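Local coordinates for protein probable nitrite reductase [nad(p)h] small subunit NIRD (Mycobacterium tuberculosis, PDB 4AIV) that probably acts as the Rieske-fold partner that the large subunit NirB requires for the NADH-dependent reduction of nitrite to ammonium, at residues C14-L19 with G43-V48; V35-L40 with I111-V116; P53-A58 with P77-A82; R71-S76 with S89-P94; Q81-D86 with P94-P99. One frame throughout, in Å; residues are numbered along the deposited sequence.

Contact 1: C14-L19 with G43-V48; sequences CAYDHL and GSVHAV
Tyr16 reaches from the 3-10 turn that follows strand 7-15 to the backbone of Gly43, just ahead of strand 45-49. With CG anti to the backbone N (chi1 -175°), the ring extends toward the 43-48 segment and sets its hydroxyl against the turn, where Tyr16 OH donates a hydrogen bond of 2.7 Å to Gly43 O. The acceptor lies at the ring edge, in the plane of the phenol, and the hydroxyl sits in the carbonyl plane on a lone pair, with a C=O...OH angle of 107°. Gly43 also offers its CA, 3.1 Å from Tyr16 OH, and its positive phi suits a residue without a side chain. Val45 closes the contact from the same ring edge: Val45 CG1 lies 4.2 Å from Tyr16 CE1, near the ring plane. Behind this pair, Ile111 and Val105 also touch Tyr16, and they touch Val45 too, so the phenol borders the apolar interior of the Rieske-like fold. Along one edge of the ring, then, CE1 meets the valine and the hydroxyl bonds to the carbonyl. The polar end of the phenol is thereby satisfied by a main-chain acceptor while the ring carbons stay on the apolar side.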
# COMPACT_ATOMS: atom_id res chain seq x y z
N CYS A 14 -4.85 -10.59 6.01
CA CYS A 14 -4.92 -10.88 7.44
C CYS A 14 -6.24 -10.45 8.02
O CYS A 14 -7.06 -9.86 7.31
CB CYS A 14 -3.79 -10.16 8.20
SG CYS A 14 -3.78 -8.33 8.08
N ALA A 15 -6.43 -10.74 9.31
CA ALA A 15 -7.56 -10.22 10.06
C ALA A 15 -7.39 -8.72 10.24
O ALA A 15 -6.27 -8.24 10.48
CB ALA A 15 -7.68 -10.92 11.42
N TYR A 16 -8.49 -7.98 10.11
CA TYR A 16 -8.47 -6.53 10.24
C TYR A 16 -7.86 -6.09 11.57
O TYR A 16 -7.02 -5.18 11.60
CB TYR A 16 -9.88 -5.98 10.13
CG TYR A 16 -9.96 -4.46 10.14
CD1 TYR A 16 -9.53 -3.72 9.05
CD2 TYR A 16 -10.47 -3.78 11.24
CE1 TYR A 16 -9.61 -2.33 9.04
CE2 TYR A 16 -10.54 -2.39 11.25
CZ TYR A 16 -10.12 -1.67 10.14
OH TYR A 16 -10.19 -0.29 10.13
N ASP A 17 -8.26 -6.75 12.65
CA ASP A 17 -7.80 -6.37 13.98
C ASP A 17 -6.35 -6.79 14.28
O ASP A 17 -5.86 -6.59 15.40
CB ASP A 17 -8.76 -6.87 15.08
CG ASP A 17 -8.89 -8.38 15.11
OD1 ASP A 17 -7.99 -9.09 14.61
OD2 ASP A 17 -9.91 -8.87 15.65
N HIS A 18 -5.68 -7.38 13.30
CA HIS A 18 -4.28 -7.76 13.49
C HIS A 18 -3.33 -6.72 12.88
O HIS A 18 -2.13 -6.74 13.13
CB HIS A 18 -4.01 -9.17 12.92
CG HIS A 18 -4.53 -10.26 13.80
ND1 HIS A 18 -4.43 -11.60 13.46
CD2 HIS A 18 -5.16 -10.22 14.99
CE1 HIS A 18 -4.97 -12.33 14.42
NE2 HIS A 18 -5.43 -11.52 15.37
N LEU A 19 -3.89 -5.79 12.12
CA LEU A 19 -3.11 -4.71 11.52
C LEU A 19 -3.23 -3.44 12.36
O LEU A 19 -4.33 -2.90 12.54
CB LEU A 19 -3.61 -4.44 10.10
CG LEU A 19 -2.69 -3.65 9.16
CD1 LEU A 19 -1.29 -4.28 9.14
CD2 LEU A 19 -3.28 -3.62 7.75
N GLY A 43 -9.69 4.06 9.38
CA GLY A 43 -10.14 2.68 9.19
C GLY A 43 -9.81 2.07 7.84
O GLY A 43 -9.86 0.85 7.67
N SER A 44 -9.47 2.91 6.86
CA SER A 44 -9.20 2.44 5.51
C SER A 44 -7.93 1.60 5.42
O SER A 44 -6.99 1.78 6.21
CB SER A 44 -9.10 3.61 4.53
OG SER A 44 -7.95 4.41 4.79
N VAL A 45 -7.91 0.66 4.48
CA VAL A 45 -6.69 -0.06 4.14
C VAL A 45 -6.26 0.34 2.74
O VAL A 45 -7.10 0.59 1.87
CB VAL A 45 -6.86 -1.61 4.25
CG1 VAL A 45 -7.12 -2.02 5.70
CG2 VAL A 45 -7.97 -2.13 3.33
N HIS A 46 -4.95 0.44 2.53
CA HIS A 46 -4.41 0.84 1.24
C HIS A 46 -3.22 -0.05 0.88
O HIS A 46 -2.38 -0.35 1.74
CB HIS A 46 -4.00 2.31 1.26
CG HIS A 46 -5.14 3.24 1.50
ND1 HIS A 46 -5.92 3.76 0.50
CD2 HIS A 46 -5.66 3.71 2.66
CE1 HIS A 46 -6.86 4.51 1.01
NE2 HIS A 46 -6.73 4.51 2.33
N ALA A 47 -3.16 -0.47 -0.37
CA ALA A 47 -2.07 -1.33 -0.83
C ALA A 47 -1.35 -0.70 -2.01
O ALA A 47 -1.97 -0.39 -3.04
CB ALA A 47 -2.60 -2.71 -1.21
N VAL A 48 -0.04 -0.49 -1.85
CA VAL A 48 0.78 0.05 -2.92
C VAL A 48 2.00 -0.86 -3.16
O VAL A 48 2.28 -1.75 -2.36
CB VAL A 48 1.25 1.52 -2.64
CG1 VAL A 48 0.04 2.46 -2.54
CG2 VAL A 48 2.10 1.59 -1.38

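Contact 2: V35-L40 with I111-V116; sequences VALFRL and IQVARV
Leu37 and Val113 face each other across the interior of the six-stranded antiparallel sheet of the Rieske-like fold, and every side chain that meets here is aliphatic and buried. The closest approach is between Leu37 CD2 and Ile111 CG2, 3.8 Å apart. The other branch serves both partners: Leu37 CD1 lies 4.0 Å from Val113 CG2 and 4.1 Å from Ile111 CG2. A chi1 of 176° swings the Leu37 side chain away from its own amide nitrogen and projects the forked end between the two beta-branched residues. Leu37 and Val113 run antiparallel alongside one another, whereas against Ile111 the leucine lies aslant. Val35 adds a looser touch, Val35 CG1 to Val113 CG1 at 4.3 Å, so Val113 meets one residue with each of its methyls.

The backbones are too far apart to pair: the segment axes pass 9.7 Å from each other at 143°, and dispersion and exclusion of water are what join them. Polar ends lead elsewhere, as with Arg115, which forms a salt bridge with Asp30. In the sheet order strands 45-49 and 100-105 stand between the two strands, so the sheet must curl round for them to meet. Ala47 of strand 45-49 and Tyr101 of strand 100-105 pack on both Val35 and Val113, and Ala13 of strand 7-15 touches Leu37.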
# COMPACT_ATOMS: atom_id res chain seq x y z
N VAL A 35 3.53 -6.20 -2.19
CA VAL A 35 2.65 -5.09 -1.86
C VAL A 35 2.94 -4.55 -0.46
O VAL A 35 3.22 -5.32 0.45
CB VAL A 35 1.20 -5.60 -1.96
CG1 VAL A 35 0.29 -4.84 -1.03
CG2 VAL A 35 0.72 -5.54 -3.41
N ALA A 36 2.91 -3.22 -0.31
CA ALA A 36 2.96 -2.61 1.02
C ALA A 36 1.53 -2.27 1.44
O ALA A 36 0.86 -1.46 0.79
CB ALA A 36 3.83 -1.36 1.01
N LEU A 37 1.07 -2.91 2.51
CA LEU A 37 -0.30 -2.74 2.99
C LEU A 37 -0.34 -1.92 4.29
O LEU A 37 0.39 -2.22 5.23
CB LEU A 37 -0.95 -4.10 3.24
CG LEU A 37 -2.37 -4.11 3.84
CD1 LEU A 37 -3.44 -3.55 2.86
CD2 LEU A 37 -2.75 -5.52 4.32
N PHE A 38 -1.20 -0.91 4.32
CA PHE A 38 -1.34 -0.04 5.49
C PHE A 38 -2.82 0.12 5.89
O PHE A 38 -3.68 0.30 5.03
CB PHE A 38 -0.81 1.37 5.18
CG PHE A 38 0.62 1.41 4.69
CD1 PHE A 38 0.92 1.25 3.34
CD2 PHE A 38 1.66 1.64 5.59
CE1 PHE A 38 2.24 1.32 2.90
CE2 PHE A 38 2.99 1.70 5.15
CZ PHE A 38 3.27 1.53 3.81
N ARG A 39 -3.10 0.08 7.19
CA ARG A 39 -4.38 0.54 7.71
C ARG A 39 -4.21 1.95 8.30
O ARG A 39 -3.22 2.22 9.00
CB ARG A 39 -4.90 -0.44 8.77
CG ARG A 39 -5.95 0.11 9.73
CD ARG A 39 -6.41 -0.98 10.70
NE ARG A 39 -7.28 -0.47 11.75
CZ ARG A 39 -7.80 -1.20 12.73
NH1 ARG A 39 -7.53 -2.50 12.81
NH2 ARG A 39 -8.58 -0.63 13.64
N LEU A 40 -5.14 2.85 8.01
CA LEU A 40 -5.06 4.22 8.53
C LEU A 40 -6.02 4.43 9.70
O LEU A 40 -6.90 3.60 9.95
CB LEU A 40 -5.37 5.24 7.43
CG LEU A 40 -4.58 5.10 6.12
CD1 LEU A 40 -4.91 6.24 5.17
CD2 LEU A 40 -3.07 5.04 6.39
N ILE A 111 -8.93 -8.51 5.69
CA ILE A 111 -8.32 -7.60 4.74
C ILE A 111 -7.86 -8.37 3.50
O ILE A 111 -7.13 -9.35 3.61
CB ILE A 111 -7.11 -6.85 5.34
CG1 ILE A 111 -7.56 -6.06 6.58
CG2 ILE A 111 -6.49 -5.91 4.30
CD1 ILE A 111 -6.41 -5.42 7.34
N GLN A 112 -8.30 -7.93 2.33
CA GLN A 112 -7.85 -8.52 1.09
C GLN A 112 -7.25 -7.47 0.17
O GLN A 112 -7.60 -6.29 0.24
CB GLN A 112 -9.00 -9.18 0.35
CG GLN A 112 -9.68 -10.28 1.13
CD GLN A 112 -10.61 -11.06 0.25
OE1 GLN A 112 -11.66 -10.56 -0.15
NE2 GLN A 112 -10.22 -12.29 -0.08
N VAL A 113 -6.37 -7.93 -0.71
CA VAL A 113 -5.74 -7.08 -1.71
C VAL A 113 -5.87 -7.76 -3.06
O VAL A 113 -5.60 -8.97 -3.19
CB VAL A 113 -4.24 -6.85 -1.41
CG1 VAL A 113 -3.61 -6.00 -2.50
CG2 VAL A 113 -4.06 -6.22 -0.04
N ALA A 114 -6.27 -7.01 -4.07
CA ALA A 114 -6.45 -7.58 -5.40
C ALA A 114 -5.34 -7.16 -6.34
O ALA A 114 -4.72 -6.11 -6.18
CB ALA A 114 -7.80 -7.18 -5.98
N ARG A 115 -5.08 -7.99 -7.34
CA ARG A 115 -4.38 -7.52 -8.52
C ARG A 115 -5.39 -7.65 -9.64
O ARG A 115 -6.27 -8.52 -9.60
CB ARG A 115 -3.13 -8.34 -8.82
CG ARG A 115 -3.43 -9.78 -9.16
CD ARG A 115 -2.33 -10.42 -9.98
NE ARG A 115 -2.63 -11.83 -10.17
CZ ARG A 115 -2.87 -12.41 -11.34
NH1 ARG A 115 -2.83 -11.70 -12.46
NH2 ARG A 115 -3.13 -13.71 -11.39
N VAL A 116 -5.28 -6.79 -10.63
CA VAL A 116 -6.22 -6.80 -11.73
C VAL A 116 -5.65 -7.63 -12.87
O VAL A 116 -4.52 -7.39 -13.30
CB VAL A 116 -6.54 -5.36 -12.22
CG1 VAL A 116 -7.41 -5.40 -13.47
CG2 VAL A 116 -7.22 -4.58 -11.11

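Contact 3: P53-A58 with P77-A82; sequences PFSGAA and PILKQA
Leu79 is the first residue of the 77-82 loop to meet the 53-58 loop. Its CD1 methyl does the touching, lying 3.7 Å from Phe54 CB and 4.1 Å from Ser55 CB, so the leucine packs at the root of the phenylalanine rather than on its ring. The backbone around Ser55 is shaped by an ST turn: Ala57 N donates to Ser55 OG over 3.1 Å, and Gly56 follows Ser55 with a positive phi. Lys80 turns the chain with positive backbone angles, after which Gln81 brings its primary amide over one face of the Phe54 ring. An extended chain beyond CG lays this group across the aromatic, with ring and amide planes 37° apart, so the amide is tilted against the ring. As modelled, Gln81 OE1 stands over the rim, 3.1 Å from Phe54 CD2, while Gln81 NE2 sits 3.2 Å from Phe54 CZ. The amide thus lies along the CD2-CE2-CZ side of the ring, in van der Waals contact with it.

Both segments lie at the surface, in loops that by their place between strands probably correspond to the cluster-binding loops of Rieske proteins; neither segment carries a cysteine or histidine. The first loop joins strands 45-49 and 64-68, the second strands 71-75 and 82-84. Phe54 also rests on Val96 and on Phe83 of strand 82-84, and Asp52 accepts from the amides of Phe54 and Ser55.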
# COMPACT_ATOMS: atom_id res chain seq x y z
N PRO A 53 10.56 2.88 -6.04
CA PRO A 53 10.79 3.00 -7.49
C PRO A 53 12.07 3.77 -7.83
O PRO A 53 12.42 3.85 -9.01
CB PRO A 53 9.57 3.78 -7.97
CG PRO A 53 9.20 4.62 -6.82
CD PRO A 53 9.49 3.78 -5.59
N PHE A 54 12.75 4.32 -6.83
CA PHE A 54 14.02 4.98 -7.08
C PHE A 54 15.18 4.01 -6.84
O PHE A 54 16.07 3.88 -7.68
CB PHE A 54 14.17 6.25 -6.22
CG PHE A 54 13.21 7.36 -6.58
CD1 PHE A 54 13.53 8.29 -7.56
CD2 PHE A 54 11.97 7.47 -5.94
CE1 PHE A 54 12.65 9.32 -7.89
CE2 PHE A 54 11.08 8.50 -6.27
CZ PHE A 54 11.43 9.43 -7.25
N SER A 55 15.14 3.30 -5.71
CA SER A 55 16.25 2.43 -5.30
C SER A 55 16.05 0.96 -5.67
O SER A 55 17.02 0.20 -5.74
CB SER A 55 16.47 2.53 -3.79
OG SER A 55 15.41 1.90 -3.09
N GLY A 56 14.80 0.55 -5.87
CA GLY A 56 14.50 -0.85 -6.10
C GLY A 56 14.43 -1.67 -4.82
O GLY A 56 14.19 -2.89 -4.87
N ALA A 57 14.63 -1.01 -3.68
CA ALA A 57 14.57 -1.67 -2.36
C ALA A 57 13.14 -2.08 -1.98
O ALA A 57 12.22 -1.25 -2.01
CB ALA A 57 15.15 -0.75 -1.29
N ALA A 58 12.94 -3.35 -1.63
CA ALA A 58 11.61 -3.82 -1.24
C ALA A 58 11.33 -3.44 0.21
O ALA A 58 11.32 -4.30 1.09
CB ALA A 58 11.47 -5.34 -1.43
N PRO A 77 11.54 4.76 3.33
CA PRO A 77 12.43 4.67 4.50
C PRO A 77 13.76 5.44 4.45
O PRO A 77 14.10 6.12 5.43
CB PRO A 77 12.70 3.17 4.61
CG PRO A 77 11.46 2.56 4.10
CD PRO A 77 11.02 3.43 2.95
N ILE A 78 14.52 5.34 3.36
CA ILE A 78 15.83 6.00 3.30
C ILE A 78 15.72 7.36 2.62
O ILE A 78 16.05 8.41 3.19
CB ILE A 78 16.86 5.16 2.51
CG1 ILE A 78 17.04 3.77 3.14
CG2 ILE A 78 18.21 5.90 2.38
CD1 ILE A 78 17.81 3.79 4.43
N LEU A 79 15.20 7.31 1.40
CA LEU A 79 15.12 8.45 0.50
C LEU A 79 14.10 9.50 0.95
O LEU A 79 14.15 10.64 0.49
CB LEU A 79 14.81 7.95 -0.91
CG LEU A 79 15.86 6.95 -1.43
CD1 LEU A 79 15.47 6.33 -2.77
CD2 LEU A 79 17.23 7.62 -1.54
N LYS A 80 13.18 9.10 1.83
CA LYS A 80 12.16 9.99 2.40
C LYS A 80 11.33 10.74 1.35
O LYS A 80 11.08 11.93 1.49
CB LYS A 80 12.79 10.98 3.40
CG LYS A 80 13.26 10.35 4.71
N GLN A 81 10.91 10.04 0.31
CA GLN A 81 10.02 10.63 -0.69
C GLN A 81 8.59 10.17 -0.46
O GLN A 81 8.35 9.01 -0.11
CB GLN A 81 10.51 10.28 -2.10
CG GLN A 81 11.88 10.87 -2.38
CD GLN A 81 12.52 10.34 -3.63
OE1 GLN A 81 13.07 9.23 -3.64
NE2 GLN A 81 12.48 11.13 -4.70
N ALA A 82 7.63 11.09 -0.62
CA ALA A 82 6.23 10.83 -0.31
C ALA A 82 5.46 10.24 -1.49
O ALA A 82 5.54 10.75 -2.62
CB ALA A 82 5.53 12.11 0.17

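Contact 4: R71-S76 with S89-P94; sequences RAMVQS and SCLDDP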
# COMPACT_ATOMS: atom_id res chain seq x y z
N ARG A 71 -3.58 14.86 2.40
CA ARG A 71 -3.55 13.66 1.56
C ARG A 71 -2.69 12.56 2.18
O ARG A 71 -1.51 12.78 2.47
CB ARG A 71 -3.05 14.02 0.17
CG ARG A 71 -3.26 12.94 -0.84
CD ARG A 71 -3.19 13.53 -2.22
NE ARG A 71 -3.32 12.49 -3.23
CZ ARG A 71 -2.97 12.66 -4.50
NH1 ARG A 71 -2.46 13.82 -4.89
NH2 ARG A 71 -3.11 11.66 -5.36
N ALA A 72 -3.28 11.38 2.37
CA ALA A 72 -2.59 10.27 3.03
C ALA A 72 -1.41 9.79 2.18
O ALA A 72 -1.52 9.59 0.97
CB ALA A 72 -3.56 9.13 3.30
N MET A 73 -0.26 9.60 2.82
CA MET A 73 0.89 9.17 2.06
C MET A 73 1.81 8.31 2.90
O MET A 73 1.66 8.22 4.11
CB MET A 73 1.65 10.38 1.48
CG MET A 73 2.03 11.47 2.49
SD MET A 73 3.44 11.05 3.55
CE MET A 73 4.00 12.69 4.01
N VAL A 74 2.76 7.67 2.23
CA VAL A 74 3.83 6.97 2.92
C VAL A 74 5.17 7.54 2.42
O VAL A 74 5.35 7.78 1.22
CB VAL A 74 3.76 5.43 2.70
CG1 VAL A 74 3.80 5.10 1.21
CG2 VAL A 74 4.88 4.72 3.45
N GLN A 75 6.09 7.78 3.34
CA GLN A 75 7.43 8.20 2.95
C GLN A 75 8.36 7.00 2.90
O GLN A 75 8.41 6.21 3.84
CB GLN A 75 7.97 9.26 3.90
CG GLN A 75 7.36 10.61 3.64
CD GLN A 75 7.90 11.67 4.57
OE1 GLN A 75 7.90 11.49 5.79
NE2 GLN A 75 8.36 12.78 3.99
N SER A 76 9.09 6.86 1.80
CA SER A 76 10.05 5.77 1.66
C SER A 76 11.12 5.90 2.75
O SER A 76 11.55 7.00 3.08
CB SER A 76 10.68 5.80 0.27
OG SER A 76 11.28 7.07 0.03
N SER A 89 0.94 7.81 -6.68
CA SER A 89 1.78 8.86 -7.26
C SER A 89 2.81 9.39 -6.27
O SER A 89 2.52 9.60 -5.08
CB SER A 89 0.95 10.02 -7.83
OG SER A 89 0.18 10.65 -6.82
N CYS A 90 4.03 9.61 -6.75
CA CYS A 90 5.03 10.27 -5.93
C CYS A 90 4.67 11.75 -5.85
O CYS A 90 4.66 12.46 -6.86
CB CYS A 90 6.43 10.11 -6.52
SG CYS A 90 7.75 10.84 -5.49
N LEU A 91 4.38 12.21 -4.64
CA LEU A 91 3.96 13.60 -4.45
C LEU A 91 5.14 14.57 -4.60
O LEU A 91 4.94 15.76 -4.77
CB LEU A 91 3.28 13.76 -3.09
CG LEU A 91 1.99 12.95 -2.89
CD1 LEU A 91 1.47 13.10 -1.45
CD2 LEU A 91 0.91 13.37 -3.89
N ASP A 92 6.37 14.05 -4.55
CA ASP A 92 7.57 14.90 -4.67
C ASP A 92 8.13 14.96 -6.09
O ASP A 92 8.93 15.84 -6.41
CB ASP A 92 8.67 14.43 -3.72
CG ASP A 92 8.25 14.49 -2.25
OD1 ASP A 92 7.40 15.34 -1.88
OD2 ASP A 92 8.79 13.69 -1.46
N ASP A 93 7.74 14.00 -6.93
CA ASP A 93 8.20 13.92 -8.32
C ASP A 93 7.10 13.27 -9.15
O ASP A 93 6.99 12.04 -9.18
CB ASP A 93 9.49 13.11 -8.42
CG ASP A 93 10.13 13.16 -9.81
OD1 ASP A 93 9.44 13.53 -10.79
OD2 ASP A 93 11.32 12.82 -9.93
N PRO A 94 6.30 14.10 -9.83
CA PRO A 94 5.12 13.69 -10.60
C PRO A 94 5.41 12.62 -11.66
O PRO A 94 4.49 11.90 -12.06
CB PRO A 94 4.68 14.99 -11.28
CG PRO A 94 5.17 16.07 -10.37
CD PRO A 94 6.49 15.56 -9.85
O HOH W 1 -1.13 12.96 -7.52
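Met73 and Leu91 mark the closest backbone approach, their CA atoms 8.5 Å apart, as the irregular 89-94 segment runs beside strand 71-75 with strand 82-84 between them. The strand is the middle one of the small three-stranded antiparallel sheet in this Rieske-like fold, and the loop adds to the edge of that sheet through backbone bonds of Leu91 with Ala82 and probably of Ser89 O with Ala84 N.

Leu91 has the largest buried area in the contact. Its two methyls diverge: Leu91 CD1 settles 4.0 Å from Met73 CB, while Leu91 CD2 lies over one face of the Arg71 guanidinium, 3.5 Å from Arg71 NH1. Met73 bends away beyond CB, so it offers only the base of its side chain. Arg71 reaches the loop by an extended chain, its first torsion (chi1 -168°) turning CG opposite the main-chain nitrogen and carrying the flat cation past the leucine.

The charged end is held from outside the segments. Salt bridges from Arg71 NH2 to Asp86 and Asp87 anchor it, and Asp87 also takes a hydrogen bond from Ser89 OG, so one carboxylate serves both segments. This grip would be expected to keep the guanidinium turned with its face to Leu91 CD2. Between arginine and serine a water completes the bridge: it accepts from Arg71 NH1 at 3.1 Å and donates to Ser89 OG at 2.7 Å.

Contact 5: Q81-D86 with P94-P99; sequences QAFALD and PRVSVP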
# COMPACT_ATOMS: atom_id res chain seq x y z
N GLN A 81 10.91 10.04 0.31
CA GLN A 81 10.02 10.63 -0.69
C GLN A 81 8.59 10.17 -0.46
O GLN A 81 8.35 9.01 -0.11
CB GLN A 81 10.51 10.28 -2.10
CG GLN A 81 11.88 10.87 -2.38
CD GLN A 81 12.52 10.34 -3.63
OE1 GLN A 81 13.07 9.23 -3.64
NE2 GLN A 81 12.48 11.13 -4.70
N ALA A 82 7.63 11.09 -0.62
CA ALA A 82 6.23 10.83 -0.31
C ALA A 82 5.46 10.24 -1.49
O ALA A 82 5.54 10.75 -2.62
CB ALA A 82 5.53 12.11 0.17
N PHE A 83 4.73 9.15 -1.23
CA PHE A 83 3.85 8.52 -2.21
C PHE A 83 2.41 8.52 -1.70
O PHE A 83 2.13 8.03 -0.61
CB PHE A 83 4.31 7.08 -2.51
CG PHE A 83 5.66 7.00 -3.16
CD1 PHE A 83 6.82 7.02 -2.39
CD2 PHE A 83 5.79 6.91 -4.55
CE1 PHE A 83 8.08 6.95 -2.99
CE2 PHE A 83 7.04 6.83 -5.15
CZ PHE A 83 8.19 6.85 -4.36
N ALA A 84 1.50 9.07 -2.50
CA ALA A 84 0.07 9.10 -2.17
C ALA A 84 -0.49 7.67 -2.09
O ALA A 84 -0.28 6.86 -2.99
CB ALA A 84 -0.69 9.91 -3.20
N LEU A 85 -1.22 7.36 -1.01
CA LEU A 85 -1.72 5.99 -0.84
C LEU A 85 -2.93 5.71 -1.74
O LEU A 85 -3.23 4.55 -2.05
CB LEU A 85 -2.04 5.70 0.64
CG LEU A 85 -0.82 5.59 1.57
CD1 LEU A 85 -1.23 5.50 3.06
CD2 LEU A 85 0.03 4.38 1.19
N ASP A 86 -3.59 6.78 -2.20
CA ASP A 86 -4.79 6.60 -3.02
C ASP A 86 -4.50 6.21 -4.47
O ASP A 86 -5.21 5.39 -5.04
CB ASP A 86 -5.75 7.82 -2.92
CG ASP A 86 -5.14 9.12 -3.45
OD1 ASP A 86 -3.98 9.12 -3.93
OD2 ASP A 86 -5.84 10.15 -3.41
N PRO A 94 6.30 14.10 -9.83
CA PRO A 94 5.12 13.69 -10.60
C PRO A 94 5.41 12.62 -11.66
O PRO A 94 4.49 11.90 -12.06
CB PRO A 94 4.68 14.99 -11.28
CG PRO A 94 5.17 16.07 -10.37
CD PRO A 94 6.49 15.56 -9.85
N ARG A 95 6.67 12.49 -12.08
CA ARG A 95 7.05 11.54 -13.12
C ARG A 95 7.22 10.11 -12.60
O ARG A 95 7.42 9.18 -13.39
CB ARG A 95 8.37 11.97 -13.75
CG ARG A 95 8.43 13.44 -14.12
CD ARG A 95 9.86 13.85 -14.40
NE ARG A 95 10.71 13.77 -13.21
CZ ARG A 95 11.98 14.16 -13.18
NH1 ARG A 95 12.53 14.68 -14.28
NH2 ARG A 95 12.70 14.06 -12.07
N VAL A 96 7.16 9.95 -11.29
CA VAL A 96 7.43 8.66 -10.66
C VAL A 96 6.19 8.21 -9.88
O VAL A 96 5.41 9.05 -9.43
CB VAL A 96 8.67 8.74 -9.73
CG1 VAL A 96 8.94 7.41 -9.03
CG2 VAL A 96 9.89 9.19 -10.52
N SER A 97 5.98 6.90 -9.76
CA SER A 97 4.89 6.37 -8.96
C SER A 97 5.17 4.92 -8.56
O SER A 97 6.08 4.27 -9.10
CB SER A 97 3.56 6.49 -9.71
OG SER A 97 3.55 5.68 -10.87
N VAL A 98 4.40 4.42 -7.60
CA VAL A 98 4.31 2.99 -7.36
C VAL A 98 2.91 2.55 -7.77
O VAL A 98 1.99 3.38 -7.80
CB VAL A 98 4.52 2.62 -5.87
CG1 VAL A 98 5.98 2.79 -5.49
CG2 VAL A 98 3.59 3.44 -4.96
N PRO A 99 2.75 1.25 -8.09
CA PRO A 99 1.40 0.76 -8.40
C PRO A 99 0.50 0.81 -7.17
O PRO A 99 0.99 0.74 -6.04
CB PRO A 99 1.64 -0.71 -8.80
CG PRO A 99 2.96 -1.06 -8.17
CD PRO A 99 3.77 0.21 -8.26
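The Phe83 ring meets the 94-99 segment along its CD2-CE2 side. Val96 CG1 stands at the ring edge, near its plane, 4.4 Å from Phe83 CE2. Both methyls of Val98 reach the same side of the ring: Val98 CG2 comes obliquely to within 4.1 Å of Phe83 CD2, and Val98 CG1 lies 4.2 Å from Phe83 CE2. Between the valines the main chain passes close, with the carbonyl carbon of Ser97 4.3 Å from Phe83 CE2. The phenylalanine is turned with CG beside its own backbone N (chi1 -65°), which points the ring at this passing chain. The Val98 side chain crosses the phenylalanine at about a right angle and presents both methyls to it. Ser97 itself directs its CB away from the ring, in keeping with a backbone whose valines on either side of it face inward. The side-chain contacts are apolar packing, with the main chain of Ser97 passing alongside, and none of the distances is tight.

Phe83 belongs to strand 82-84, an outermost strand of the three-stranded sheet, and its backbone pairs with Val74 of strand 71-75. The valine-bearing loop leads on into strand 100-105 of the larger sheet. Cys90, Met60 and Pro53 add further contacts to the Phe83 side chain, and Val98 continues onto Val48 of strand 45-49, which places the contact where the small sheet approaches the large one.

Overall arrangement
Contact 2 is the fully buried one, an aliphatic core inside the six-stranded sheet; contact 1 lies about 7 Å away, centre to centre, and shares that sheet, but adds a phenol-to-carbonyl hydrogen bond at its rim. Contacts 4 and 5 grip the three-stranded sheet and the loop beyond it, with centres about 4 Å apart: charge and water mark the former, apolar packing the latter. Contact 3, joining two surface loops, leans on contact 5 through Pro53 and Phe54, and the two share Gln81 and Ala82. Leu85 and Val74, packed against Phe38, link the small sheet to the large one. Contacts 3, 4 and 5 are all nested within the chain closed by contact 2.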